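Local coordinates for protein endolysin (Clostridium phage phictp1, PDB 5A6S) that probably binds the clostridial cell wall, as the truncated cell-wall-binding domain of a phage endolysin, at residues B[9-14]-B[63-68]; B[16-21]-B[67-72]; B[28-33]-B[50-55]; B[41-46]-B[73-78]. The protein carries 1 engineered substitution. All coordinates share one frame; numbering follows the deposited sequence.

Contacts 1, 2 and 4 run in that order along helix 65-77. Contacts 1 and 2 pair it with helix 11-23, and contact 4 ties it to strand 41-45. The centres of contacts 1 and 2 are about 8 Å apart, those of contacts 2 and 4 about 6 Å. All three touch the second subunit, so the side of the fold carrying both helices faces that subunit. Contact 3 lies across the chain's centre from contacts 2 and 4, about 17 Å from contact 2 between centres. In sequence it is nested inside the loops closed by contacts 1 and 2. It meets contact 1 through Asp-9 and Asn-29, and contact 4 through Tyr-52 and Gly-46.

Contact 1 of 4, residues B[9-14]-B[63-68]; sequences DGADQR and STRYTT
Ala-11, in the first turn of helix 11-23, puts its methyl over one face of the Arg-65 guanidinium. Its CB is 3.7 Å from Arg-65 NH1 and 3.8 Å from Arg-65 CB. The bend of Arg-65 at chi3 (60°) helps bring the guanidinium over the methyl. The same Ala-11 CB also covers a face of the Arg-14 guanidinium, so one methyl touches a face of each of two arginines. Asp-12 comes next. Its OD1 meets the methyl of Thr-68, OD1 to CG2 3.7 Å, the two side chains crossing at about a right angle. Water does the polar work here. One molecule donates to Asp-12 OD1 (2.9 Å) and to the carbonyl of Arg-65. A second donates to Asp-12 OD1 (2.7 Å) and also bonds Thr-68 OG1, which is held further by the backbone N of Gly-62. Arg-14 brings NH2 to 4.5 Å from Arg-65 NH1. These like charges are gathered round one anion, since both arginines form salt bridges with Asp-21 of the second subunit. At the start of helix 65-77, Thr-64 and Thr-67 form a capping box, with Thr-67 N bonded to Thr-64 OG1 at 3.1 Å. The contact thus joins the N-terminal ends of helices 11-23 and 65-77, and Asp-12 and Thr-68 also pack against the end of strand 41-45.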
loop_
_atom_site.group_PDB
_atom_site.type_symbol
_atom_site.label_atom_id
_atom_site.label_comp_id
_atom_site.label_asym_id
_atom_site.label_seq_id
_atom_site.Cartn_x
_atom_site.Cartn_y
_atom_site.Cartn_z
ATOM N N ASP B 9 10.728 -2.754 2.999
ATOM C CA ASP B 9 10.335 -1.337 2.866
ATOM C C ASP B 9 10.017 -1.001 1.432
ATOM O O ASP B 9 10.800 -1.320 0.520
ATOM C CB ASP B 9 11.518 -0.440 3.195
ATOM C CG ASP B 9 11.755 -0.215 4.648
ATOM O OD1 ASP B 9 10.921 -0.474 5.546
ATOM O OD2 ASP B 9 12.852 0.332 4.897
ATOM N N GLY B 10 8.969 -0.254 1.204
ATOM C CA GLY B 10 8.726 0.300 -0.110
ATOM C C GLY B 10 7.434 -0.232 -0.720
ATOM O O GLY B 10 6.456 -0.603 0.027
ATOM N N ALA B 11 7.399 -0.272 -2.039
ATOM C CA ALA B 11 6.147 -0.578 -2.769
ATOM C C ALA B 11 5.602 -1.944 -2.430
ATOM O O ALA B 11 4.425 -2.127 -2.434
ATOM C CB ALA B 11 6.308 -0.499 -4.264
ATOM N N ASP B 12 6.467 -2.934 -2.215
ATOM C CA ASP B 12 5.976 -4.298 -1.903
ATOM C C ASP B 12 5.104 -4.427 -0.610
ATOM O O ASP B 12 4.330 -5.354 -0.515
ATOM C CB ASP B 12 7.182 -5.260 -1.788
ATOM C CG ASP B 12 7.926 -5.411 -3.131
ATOM O OD1 ASP B 12 7.270 -5.254 -4.228
ATOM O OD2 ASP B 12 9.171 -5.676 -3.051
ATOM N N GLN B 13 5.298 -3.559 0.339
ATOM C CA GLN B 13 4.467 -3.499 1.538
ATOM C C GLN B 13 2.966 -3.383 1.114
ATOM O O GLN B 13 2.097 -4.028 1.730
ATOM C CB GLN B 13 4.864 -2.458 2.473
ATOM C CG GLN B 13 3.964 -2.483 3.748
ATOM C CD GLN B 13 4.297 -1.463 4.783
ATOM O OE1 GLN B 13 5.006 -0.527 4.543
ATOM N NE2 GLN B 13 3.710 -1.615 5.932
ATOM N N ARG B 14 2.704 -2.655 0.035
ATOM C CA ARG B 14 1.312 -2.426 -0.459
ATOM C C ARG B 14 0.712 -3.749 -0.830
ATOM O O ARG B 14 -0.395 -4.079 -0.387
ATOM C CB ARG B 14 1.331 -1.549 -1.677
ATOM C CG ARG B 14 1.972 -0.159 -1.444
ATOM C CD ARG B 14 2.257 0.450 -2.805
ATOM N NE ARG B 14 3.186 1.593 -2.703
ATOM C CZ ARG B 14 3.789 2.129 -3.768
ATOM N NH1 ARG B 14 3.518 1.678 -4.970
ATOM N NH2 ARG B 14 4.617 3.156 -3.635
ATOM N N SER B 63 9.029 -9.060 -11.653
ATOM C CA SER B 63 10.237 -8.284 -11.948
ATOM C C SER B 63 10.045 -6.779 -11.788
ATOM O O SER B 63 11.056 -6.050 -11.767
ATOM C CB SER B 63 10.736 -8.610 -13.355
ATOM O OG SER B 63 9.857 -8.047 -14.250
ATOM N N THR B 64 8.801 -6.290 -11.617
ATOM C CA THR B 64 8.590 -4.873 -11.208
ATOM C C THR B 64 7.539 -4.807 -10.083
ATOM O O THR B 64 6.898 -5.802 -9.777
ATOM C CB THR B 64 7.979 -4.007 -12.323
ATOM O OG1 THR B 64 6.609 -4.387 -12.531
ATOM C CG2 THR B 64 8.700 -4.195 -13.637
ATOM N N ARG B 65 7.403 -3.639 -9.469
ATOM C CA ARG B 65 6.475 -3.505 -8.341
ATOM C C ARG B 65 5.076 -3.855 -8.812
ATOM O O ARG B 65 4.262 -4.370 -8.002
ATOM C CB ARG B 65 6.565 -2.105 -7.750
ATOM C CG ARG B 65 6.074 -0.987 -8.699
ATOM C CD ARG B 65 6.423 0.361 -8.184
ATOM N NE ARG B 65 7.899 0.432 -8.056
ATOM C CZ ARG B 65 8.552 1.217 -7.224
ATOM N NH1 ARG B 65 7.927 2.075 -6.412
ATOM N NH2 ARG B 65 9.893 1.150 -7.178
ATOM N N TYR B 66 4.793 -3.553 -10.083
ATOM C CA TYR B 66 3.518 -3.754 -10.691
ATOM C C TYR B 66 3.213 -5.213 -10.944
ATOM O O TYR B 66 2.075 -5.683 -10.685
ATOM C CB TYR B 66 3.339 -2.962 -11.981
ATOM C CG TYR B 66 3.690 -1.478 -11.817
ATOM C CD1 TYR B 66 2.897 -0.593 -11.062
ATOM C CD2 TYR B 66 4.820 -0.953 -12.384
ATOM C CE1 TYR B 66 3.235 0.757 -10.896
ATOM C CE2 TYR B 66 5.153 0.365 -12.212
ATOM C CZ TYR B 66 4.347 1.215 -11.491
ATOM O OH TYR B 66 4.712 2.503 -11.405
ATOM N N THR B 67 4.204 -5.974 -11.414
ATOM C CA THR B 67 3.943 -7.394 -11.671
ATOM C C THR B 67 3.931 -8.150 -10.318
ATOM O O THR B 67 3.284 -9.161 -10.230
ATOM C CB THR B 67 4.959 -8.009 -12.692
ATOM O OG1 THR B 67 6.284 -7.798 -12.214
ATOM C CG2 THR B 67 4.859 -7.413 -14.032
ATOM N N THR B 68 4.646 -7.689 -9.300
ATOM C CA THR B 68 4.551 -8.270 -7.965
ATOM C C THR B 68 3.117 -8.119 -7.488
ATOM O O THR B 68 2.510 -9.064 -7.027
ATOM C CB THR B 68 5.534 -7.619 -7.025
ATOM O OG1 THR B 68 6.895 -8.049 -7.372
ATOM C CG2 THR B 68 5.240 -7.983 -5.635
HETATM O O HOH W 1 4.830 -4.165 -5.310
HETATM O O HOH W 2 8.383 -5.928 -6.562
#

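Contact 2 of 4, residues B[16-21]-B[67-72]; sequences AEYLAD and TTMQAV
Tyr-18 overlaps the bent end of Met-69, whose methyl and sulfur both lie against one corner of the ring. Tyr-18 CD2 is 3.5 Å from Met-69 CE and 3.6 Å from Met-69 SD. The sulfur is 4.7 Å from the ring centroid, 65° off the ring normal. This is an oblique Met-aromatic contact, and the two side chains cross at about a right angle. Met-69 reaches the ring by leaving its helix with CG anti to the backbone N (chi1 -173°) and then turning at chi2 (71°). A second bend, at chi3, brings CE to 4.0 Å from Tyr-18 CB. The setting is an alpha/beta fold in which helices 11-23 and 65-77 lie side by side on one face of a parallel sheet. One step deeper, Leu-19 and Val-72 fill the seam between the helices. Leu-19 CB is 4.0 Å from Val-72 CG1, and that same methyl sits 4.1 Å from Leu-19 N, so it packs close to the backbone of the facing helix. Below them Val-45 and Ile-60 of the sheet touch both residues. Ala-15 adds its methyl to Met-69 and Val-72. On the subunit boundary, Met-69 of the second subunit packs on Tyr-18, and Arg-14 of that subunit makes a cation-pi contact with the same ring.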
loop_
_atom_site.group_PDB
_atom_site.type_symbol
_atom_site.label_atom_id
_atom_site.label_comp_id
_atom_site.label_asym_id
_atom_site.label_seq_id
_atom_site.Cartn_x
_atom_site.Cartn_y
_atom_site.Cartn_z
ATOM N N ALA B 16 1.845 -6.679 0.080
ATOM C CA ALA B 16 1.862 -7.624 1.216
ATOM C C ALA B 16 0.554 -7.394 2.010
ATOM O O ALA B 16 -0.065 -8.368 2.446
ATOM C CB ALA B 16 3.057 -7.433 2.097
ATOM N N GLU B 17 0.158 -6.135 2.197
ATOM C CA GLU B 17 -1.070 -5.827 2.913
ATOM C C GLU B 17 -2.353 -6.364 2.242
ATOM O O GLU B 17 -3.212 -6.806 2.971
ATOM C CB GLU B 17 -1.201 -4.301 3.271
ATOM C CG GLU B 17 -0.122 -3.639 4.121
ATOM C CD GLU B 17 0.055 -4.146 5.571
ATOM O OE1 GLU B 17 -0.852 -4.891 6.032
ATOM O OE2 GLU B 17 1.125 -3.888 6.254
ATOM N N TYR B 18 -2.501 -6.340 0.909
ATOM C CA TYR B 18 -3.592 -7.005 0.248
ATOM C C TYR B 18 -3.576 -8.516 0.500
ATOM O O TYR B 18 -4.614 -9.105 0.772
ATOM C CB TYR B 18 -3.534 -6.790 -1.275
ATOM C CG TYR B 18 -3.969 -5.382 -1.731
ATOM C CD1 TYR B 18 -5.292 -4.980 -1.633
ATOM C CD2 TYR B 18 -3.094 -4.541 -2.361
ATOM C CE1 TYR B 18 -5.703 -3.691 -2.003
ATOM C CE2 TYR B 18 -3.493 -3.288 -2.794
ATOM C CZ TYR B 18 -4.801 -2.857 -2.599
ATOM O OH TYR B 18 -5.159 -1.653 -3.066
ATOM N N LEU B 19 -2.398 -9.136 0.405
ATOM C CA LEU B 19 -2.347 -10.570 0.718
ATOM C C LEU B 19 -2.766 -10.874 2.185
ATOM O O LEU B 19 -3.520 -11.828 2.454
ATOM C CB LEU B 19 -0.942 -11.105 0.411
ATOM C CG LEU B 19 -0.744 -12.611 0.581
ATOM C CD1 LEU B 19 -1.682 -13.376 -0.324
ATOM C CD2 LEU B 19 0.725 -13.022 0.350
ATOM N N ALA B 20 -2.279 -10.087 3.125
ATOM C CA ALA B 20 -2.635 -10.253 4.546
ATOM C C ALA B 20 -4.146 -9.997 4.812
ATOM O O ALA B 20 -4.790 -10.606 5.690
ATOM C CB ALA B 20 -1.790 -9.330 5.345
ATOM N N ASP B 21 -4.734 -9.097 4.028
ATOM C CA ASP B 21 -6.167 -8.924 4.173
ATOM C C ASP B 21 -6.865 -10.226 3.756
ATOM O O ASP B 21 -7.859 -10.648 4.365
ATOM C CB ASP B 21 -6.651 -7.788 3.288
ATOM C CG ASP B 21 -6.296 -6.436 3.810
ATOM O OD1 ASP B 21 -5.960 -6.244 5.013
ATOM O OD2 ASP B 21 -6.505 -5.444 3.045
ATOM N N THR B 67 4.204 -5.974 -11.414
ATOM C CA THR B 67 3.943 -7.394 -11.671
ATOM C C THR B 67 3.931 -8.150 -10.318
ATOM O O THR B 67 3.284 -9.161 -10.230
ATOM C CB THR B 67 4.959 -8.009 -12.692
ATOM O OG1 THR B 67 6.284 -7.798 -12.214
ATOM C CG2 THR B 67 4.859 -7.413 -14.032
ATOM N N THR B 68 4.646 -7.689 -9.300
ATOM C CA THR B 68 4.551 -8.270 -7.965
ATOM C C THR B 68 3.117 -8.119 -7.488
ATOM O O THR B 68 2.510 -9.064 -7.027
ATOM C CB THR B 68 5.534 -7.619 -7.025
ATOM O OG1 THR B 68 6.895 -8.049 -7.372
ATOM C CG2 THR B 68 5.240 -7.983 -5.635
ATOM N N MET B 69 2.546 -6.941 -7.700
ATOM C CA MET B 69 1.154 -6.733 -7.261
ATOM C C MET B 69 0.225 -7.622 -8.031
ATOM O O MET B 69 -0.729 -8.176 -7.434
ATOM C CB MET B 69 0.753 -5.274 -7.381
ATOM C CG MET B 69 -0.660 -4.992 -6.765
ATOM S SD MET B 69 -0.719 -5.065 -4.993
ATOM C CE MET B 69 -1.650 -6.583 -4.813
ATOM N N GLN B 70 0.420 -7.757 -9.348
ATOM C CA GLN B 70 -0.433 -8.621 -10.157
ATOM C C GLN B 70 -0.368 -10.064 -9.682
ATOM O O GLN B 70 -1.364 -10.759 -9.627
ATOM C CB GLN B 70 -0.109 -8.508 -11.669
ATOM C CG GLN B 70 -1.103 -9.221 -12.584
ATOM C CD GLN B 70 -2.514 -8.689 -12.439
ATOM O OE1 GLN B 70 -3.452 -9.351 -11.933
ATOM N NE2 GLN B 70 -2.697 -7.526 -12.938
ATOM N N ALA B 71 0.821 -10.540 -9.432
ATOM C CA ALA B 71 0.992 -11.907 -8.944
ATOM C C ALA B 71 0.278 -12.112 -7.590
ATOM O O ALA B 71 -0.245 -13.174 -7.319
ATOM C CB ALA B 71 2.477 -12.170 -8.803
ATOM N N VAL B 72 0.328 -11.120 -6.699
ATOM C CA VAL B 72 -0.418 -11.218 -5.460
ATOM C C VAL B 72 -1.939 -11.213 -5.730
ATOM O O VAL B 72 -2.655 -12.048 -5.171
ATOM C CB VAL B 72 -0.041 -10.135 -4.461
ATOM C CG1 VAL B 72 -1.104 -9.961 -3.383
ATOM C CG2 VAL B 72 1.304 -10.387 -3.844
#

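Contact 3 of 4, residues B[28-33]-B[50-55]; sequences INNARK and EQYTSY
Asn-30 carries most of this contact, reaching across from a type I beta turn to the loop that holds Gln-51 and Tyr-52. The turn runs from Asn-29 to Arg-32 and starts at the last residue of strand 27-29. An Asx turn overlaps it, Asn-29 OD1 accepting from Ala-31 N at 2.9 Å. Just past the strand, a chi1 of -158° extends the Asn-30 amide toward the far loop. Its ND2 donates to Gln-51 O at 2.8 Å, and the bond is almost straight, 177° at the hydrogen. The acceptor lies in the amide plane of Asn-30, while the donor stands above the carbonyl plane of Gln-51. ND2 also bonds Asn-8 OD1, so this nitrogen has two acceptors. The Tyr-52 ring packs against the same amide. Its CD1 is 3.7 Å from Asn-30 ND2, and the ring and amide planes are 33° apart. The ring is anchored through its hydroxyl, where Tyr-52 OH bonds the carbonyl of Gly-46 just after strand 41-45. Gln-51 adds its CB, 4.2 Å from Asn-30 ND2, while its own OE1 turns to Asn-48 N. A glycerol, probably from the crystallisation liquor, lies next to Asn-30. The OD1 of Asn-30 has a partner too, a water, and with both halves of the amide bonded its rotation should be fixed. That water, in plane at the Tyr-52 ring edge, donates to Asn-30 OD1 (2.7 Å) and accepts from Thr-53 N (2.8 Å).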
loop_
_atom_site.group_PDB
_atom_site.type_symbol
_atom_site.label_atom_id
_atom_site.label_comp_id
_atom_site.label_asym_id
_atom_site.label_seq_id
_atom_site.Cartn_x
_atom_site.Cartn_y
_atom_site.Cartn_z
ATOM N N ILE B 28 4.860 -8.462 8.497
ATOM C CA ILE B 28 6.008 -8.027 9.228
ATOM C C ILE B 28 7.045 -7.486 8.226
ATOM O O ILE B 28 7.256 -8.073 7.141
ATOM C CB ILE B 28 6.592 -9.187 10.094
ATOM C CG1 ILE B 28 7.745 -8.694 10.962
ATOM C CG2 ILE B 28 6.993 -10.285 9.150
ATOM C CD1 ILE B 28 8.214 -9.595 12.141
ATOM N N ASN B 29 7.666 -6.381 8.622
ATOM C CA ASN B 29 8.809 -5.798 7.922
ATOM C C ASN B 29 10.018 -6.751 8.079
ATOM O O ASN B 29 10.392 -7.058 9.185
ATOM C CB ASN B 29 9.123 -4.427 8.440
ATOM C CG ASN B 29 10.075 -3.645 7.507
ATOM O OD1 ASN B 29 11.126 -4.181 7.028
ATOM N ND2 ASN B 29 9.720 -2.399 7.268
ATOM N N ASN B 30 10.499 -7.244 6.956
ATOM C CA ASN B 30 11.755 -8.016 6.838
ATOM C C ASN B 30 12.966 -7.501 7.601
ATOM O O ASN B 30 13.795 -8.315 7.985
ATOM C CB ASN B 30 12.159 -8.176 5.358
ATOM C CG ASN B 30 13.129 -9.400 5.103
ATOM O OD1 ASN B 30 13.146 -10.426 5.809
ATOM N ND2 ASN B 30 13.893 -9.278 4.050
ATOM N N ALA B 31 13.056 -6.214 7.870
ATOM C CA ALA B 31 14.151 -5.663 8.691
ATOM C C ALA B 31 14.047 -6.019 10.172
ATOM O O ALA B 31 15.023 -5.893 10.914
ATOM C CB ALA B 31 14.235 -4.160 8.524
ATOM N N ARG B 32 12.900 -6.552 10.611
ATOM C CA ARG B 32 12.693 -6.820 11.979
ATOM C C ARG B 32 13.241 -8.200 12.306
ATOM O O ARG B 32 12.965 -9.177 11.620
ATOM C CB ARG B 32 11.195 -6.739 12.366
ATOM C CG ARG B 32 10.653 -5.330 12.339
ATOM C CD ARG B 32 9.094 -5.361 12.368
ATOM N NE ARG B 32 8.595 -4.095 12.027
ATOM C CZ ARG B 32 7.393 -3.900 11.499
ATOM N NH1 ARG B 32 6.541 -4.896 11.346
ATOM N NH2 ARG B 32 7.061 -2.695 11.142
ATOM N N LYS B 33 14.036 -8.255 13.366
ATOM C CA LYS B 33 14.679 -9.522 13.765
ATOM C C LYS B 33 13.641 -10.374 14.540
ATOM O O LYS B 33 13.318 -10.095 15.677
ATOM C CB LYS B 33 15.918 -9.226 14.598
ATOM C CG LYS B 33 16.847 -10.423 14.723
ATOM C CD LYS B 33 17.854 -10.247 15.879
ATOM C CE LYS B 33 17.392 -10.928 17.181
ATOM N NZ LYS B 33 17.643 -12.401 17.147
ATOM N N GLU B 50 16.530 -15.193 -1.269
ATOM C CA GLU B 50 17.694 -15.059 -0.382
ATOM C C GLU B 50 17.599 -13.864 0.532
ATOM O O GLU B 50 18.402 -13.707 1.476
ATOM C CB GLU B 50 18.986 -14.912 -1.217
ATOM C CG GLU B 50 19.325 -16.137 -2.045
ATOM C CD GLU B 50 18.549 -16.192 -3.335
ATOM O OE1 GLU B 50 17.997 -15.146 -3.734
ATOM O OE2 GLU B 50 18.451 -17.276 -3.917
ATOM N N GLN B 51 16.661 -12.943 0.277
ATOM C CA GLN B 51 16.553 -11.809 1.175
ATOM C C GLN B 51 15.785 -12.159 2.430
ATOM O O GLN B 51 15.714 -11.330 3.318
ATOM C CB GLN B 51 15.785 -10.657 0.532
ATOM C CG GLN B 51 16.284 -10.196 -0.808
ATOM C CD GLN B 51 15.358 -9.102 -1.350
ATOM O OE1 GLN B 51 14.486 -9.365 -2.151
ATOM N NE2 GLN B 51 15.480 -7.914 -0.808
ATOM N N TYR B 52 15.164 -13.343 2.461
ATOM C CA TYR B 52 14.176 -13.699 3.485
ATOM C C TYR B 52 14.620 -14.828 4.383
ATOM O O TYR B 52 15.509 -15.549 4.034
ATOM C CB TYR B 52 12.889 -14.100 2.810
ATOM C CG TYR B 52 12.256 -12.950 2.078
ATOM C CD1 TYR B 52 11.636 -11.906 2.772
ATOM C CD2 TYR B 52 12.266 -12.896 0.687
ATOM C CE1 TYR B 52 11.063 -10.860 2.083
ATOM C CE2 TYR B 52 11.703 -11.836 0.009
ATOM C CZ TYR B 52 11.091 -10.821 0.716
ATOM O OH TYR B 52 10.458 -9.796 0.046
ATOM N N THR B 53 14.004 -14.920 5.552
ATOM C CA THR B 53 14.139 -16.057 6.441
ATOM C C THR B 53 14.174 -17.432 5.738
ATOM O O THR B 53 13.446 -17.698 4.731
ATOM C CB THR B 53 13.066 -16.021 7.578
ATOM O OG1 THR B 53 13.231 -17.186 8.425
ATOM C CG2 THR B 53 11.605 -16.091 7.000
ATOM N N SER B 54 15.032 -18.353 6.258
ATOM C CA SER B 54 15.067 -19.714 5.723
ATOM C C SER B 54 13.752 -20.421 5.902
ATOM O O SER B 54 13.477 -21.391 5.207
ATOM C CB SER B 54 16.154 -20.604 6.366
ATOM O OG SER B 54 15.941 -20.767 7.757
ATOM N N TYR B 55 12.944 -19.934 6.849
ATOM C CA TYR B 55 11.571 -20.457 7.091
ATOM C C TYR B 55 10.507 -20.103 6.008
ATOM O O TYR B 55 9.334 -20.496 6.139
ATOM C CB TYR B 55 11.081 -19.978 8.479
ATOM C CG TYR B 55 11.769 -20.687 9.626
ATOM C CD1 TYR B 55 11.566 -22.053 9.830
ATOM C CD2 TYR B 55 12.630 -19.997 10.494
ATOM C CE1 TYR B 55 12.224 -22.737 10.864
ATOM C CE2 TYR B 55 13.265 -20.666 11.548
ATOM C CZ TYR B 55 13.056 -22.024 11.727
ATOM O OH TYR B 55 13.705 -22.666 12.756
HETATM O O HOH W 3 12.251 -12.912 6.383
#

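Contact 4 of 4, residues B[41-46]-B[73-78]; sequences NVYAVG and LDYIKN
The extended backbone at Tyr-43, in the middle of strand 41-45, faces the helical backbone at Tyr-75, near the end of helix 65-77. Both residues direct their first side-chain bond at the other segment, and the two make the whole contact. Their hydroxyls are hydrogen-bonded, Tyr-43 OH to Tyr-75 OH at 2.8 Å. Tyr-75 OH lies at the edge of the Tyr-43 ring, in its plane, and it is also 3.2 Å from Tyr-43 CE2. The rings themselves are oblique, with centroids 5.5 Å apart and planes at 79°. Carbon also meets carbon, Tyr-43 CE2 to Tyr-75 CZ at 3.5 Å. With chi1 at -173° Tyr-75 extends away from its own helix toward the strand. Around the pair, Leu-19 and Ile-60 touch Tyr-75, and Leu-23 and Thr-58 touch Tyr-43. This places the C-terminal part of helix 65-77 against the sheet, beside helix 11-23. Either phenol could donate. The bond gives each hydroxyl a polar partner, and it probably helps hold the two rings at this mutual angle, so the link between helix and strand is both a hydrogen bond and an apolar ring contact.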
loop_
_atom_site.group_PDB
_atom_site.type_symbol
_atom_site.label_atom_id
_atom_site.label_comp_id
_atom_site.label_asym_id
_atom_site.label_seq_id
_atom_site.Cartn_x
_atom_site.Cartn_y
_atom_site.Cartn_z
ATOM N N ASN B 41 2.809 -21.002 7.663
ATOM C CA ASN B 41 2.989 -20.483 6.301
ATOM C C ASN B 41 3.578 -19.067 6.347
ATOM O O ASN B 41 2.961 -18.092 6.830
ATOM C CB ASN B 41 1.676 -20.490 5.494
ATOM C CG ASN B 41 0.931 -21.833 5.536
ATOM O OD1 ASN B 41 -0.092 -21.966 6.201
ATOM N ND2 ASN B 41 1.405 -22.793 4.799
ATOM N N VAL B 42 4.813 -18.955 5.876
ATOM C CA VAL B 42 5.524 -17.687 5.770
ATOM C C VAL B 42 5.579 -17.278 4.287
ATOM O O VAL B 42 6.236 -17.912 3.462
ATOM C CB VAL B 42 6.944 -17.823 6.289
ATOM C CG1 VAL B 42 7.715 -16.534 6.038
ATOM C CG2 VAL B 42 6.867 -18.131 7.774
ATOM N N TYR B 43 4.788 -16.277 3.955
ATOM C CA TYR B 43 4.735 -15.734 2.632
ATOM C C TYR B 43 5.665 -14.540 2.606
ATOM O O TYR B 43 5.770 -13.777 3.581
ATOM C CB TYR B 43 3.329 -15.264 2.340
ATOM C CG TYR B 43 2.328 -16.314 2.118
ATOM C CD1 TYR B 43 1.666 -16.894 3.182
ATOM C CD2 TYR B 43 2.021 -16.746 0.845
ATOM C CE1 TYR B 43 0.687 -17.830 2.967
ATOM C CE2 TYR B 43 1.045 -17.689 0.634
ATOM C CZ TYR B 43 0.386 -18.211 1.721
ATOM O OH TYR B 43 -0.543 -19.149 1.539
ATOM N N ALA B 44 6.386 -14.420 1.503
ATOM C CA ALA B 44 7.164 -13.215 1.221
ATOM C C ALA B 44 6.628 -12.607 -0.037
ATOM O O ALA B 44 6.340 -13.330 -0.985
ATOM C CB ALA B 44 8.628 -13.548 0.978
ATOM N N VAL B 45 6.640 -11.261 -0.092
ATOM C CA VAL B 45 6.148 -10.538 -1.225
ATOM C C VAL B 45 7.252 -9.609 -1.795
ATOM O O VAL B 45 7.724 -8.696 -1.113
ATOM C CB VAL B 45 4.843 -9.749 -0.921
ATOM C CG1 VAL B 45 4.472 -8.877 -2.117
ATOM C CG2 VAL B 45 3.681 -10.716 -0.663
ATOM N N GLY B 46 7.599 -9.842 -3.064
ATOM C CA GLY B 46 8.589 -9.051 -3.726
ATOM C C GLY B 46 9.998 -9.587 -3.533
ATOM O O GLY B 46 10.293 -10.189 -2.524
ATOM N N LEU B 73 -2.459 -10.373 -6.628
ATOM C CA LEU B 73 -3.878 -10.470 -6.894
ATOM C C LEU B 73 -4.263 -11.794 -7.543
ATOM O O LEU B 73 -5.323 -12.340 -7.245
ATOM C CB LEU B 73 -4.338 -9.334 -7.808
ATOM C CG LEU B 73 -4.168 -7.928 -7.301
ATOM C CD1 LEU B 73 -4.499 -6.915 -8.379
ATOM C CD2 LEU B 73 -5.062 -7.742 -6.070
ATOM N N ASP B 74 -3.422 -12.327 -8.415
ATOM C CA ASP B 74 -3.696 -13.628 -9.038
ATOM C C ASP B 74 -3.686 -14.756 -7.970
ATOM O O ASP B 74 -4.496 -15.700 -8.037
ATOM C CB ASP B 74 -2.635 -13.946 -10.094
ATOM C CG ASP B 74 -2.755 -13.117 -11.340
ATOM O OD1 ASP B 74 -3.742 -12.387 -11.540
ATOM O OD2 ASP B 74 -1.813 -13.175 -12.179
ATOM N N TYR B 75 -2.778 -14.672 -6.996
ATOM C CA TYR B 75 -2.713 -15.688 -5.918
ATOM C C TYR B 75 -4.038 -15.620 -5.139
ATOM O O TYR B 75 -4.665 -16.641 -4.871
ATOM C CB TYR B 75 -1.563 -15.411 -4.992
ATOM C CG TYR B 75 -1.341 -16.493 -3.969
ATOM C CD1 TYR B 75 -1.978 -16.461 -2.744
ATOM C CD2 TYR B 75 -0.498 -17.571 -4.243
ATOM C CE1 TYR B 75 -1.825 -17.490 -1.815
ATOM C CE2 TYR B 75 -0.294 -18.572 -3.304
ATOM C CZ TYR B 75 -0.994 -18.551 -2.124
ATOM O OH TYR B 75 -0.789 -19.537 -1.195
ATOM N N ILE B 76 -4.442 -14.394 -4.776
ATOM C CA ILE B 76 -5.693 -14.141 -4.073
ATOM C C ILE B 76 -6.869 -14.740 -4.890
ATOM O O ILE B 76 -7.647 -15.539 -4.362
ATOM C CB ILE B 76 -5.832 -12.631 -3.786
ATOM C CG1 ILE B 76 -4.805 -12.191 -2.720
ATOM C CG2 ILE B 76 -7.225 -12.270 -3.318
ATOM C CD1 ILE B 76 -4.739 -10.695 -2.495
ATOM N N LYS B 77 -6.994 -14.407 -6.167
ATOM C CA LYS B 77 -8.068 -14.947 -7.014
ATOM C C LYS B 77 -8.133 -16.488 -6.963
ATOM O O LYS B 77 -9.191 -17.041 -6.823
ATOM C CB LYS B 77 -7.905 -14.545 -8.499
ATOM C CG LYS B 77 -8.253 -13.111 -8.949
ATOM C CD LYS B 77 -7.364 -12.658 -10.171
ATOM C CE LYS B 77 -7.710 -11.323 -10.879
ATOM N NZ LYS B 77 -7.584 -10.038 -10.085
ATOM N N ASN B 78 -7.007 -17.172 -7.112
ATOM C CA ASN B 78 -6.992 -18.629 -7.235
ATOM C C ASN B 78 -7.094 -19.307 -5.891
ATOM O O ASN B 78 -7.000 -20.511 -5.834
ATOM C CB ASN B 78 -5.731 -19.139 -7.960
ATOM C CG ASN B 78 -5.625 -18.621 -9.384
ATOM O OD1 ASN B 78 -4.542 -18.209 -9.842
ATOM N ND2 ASN B 78 -6.755 -18.607 -10.092
#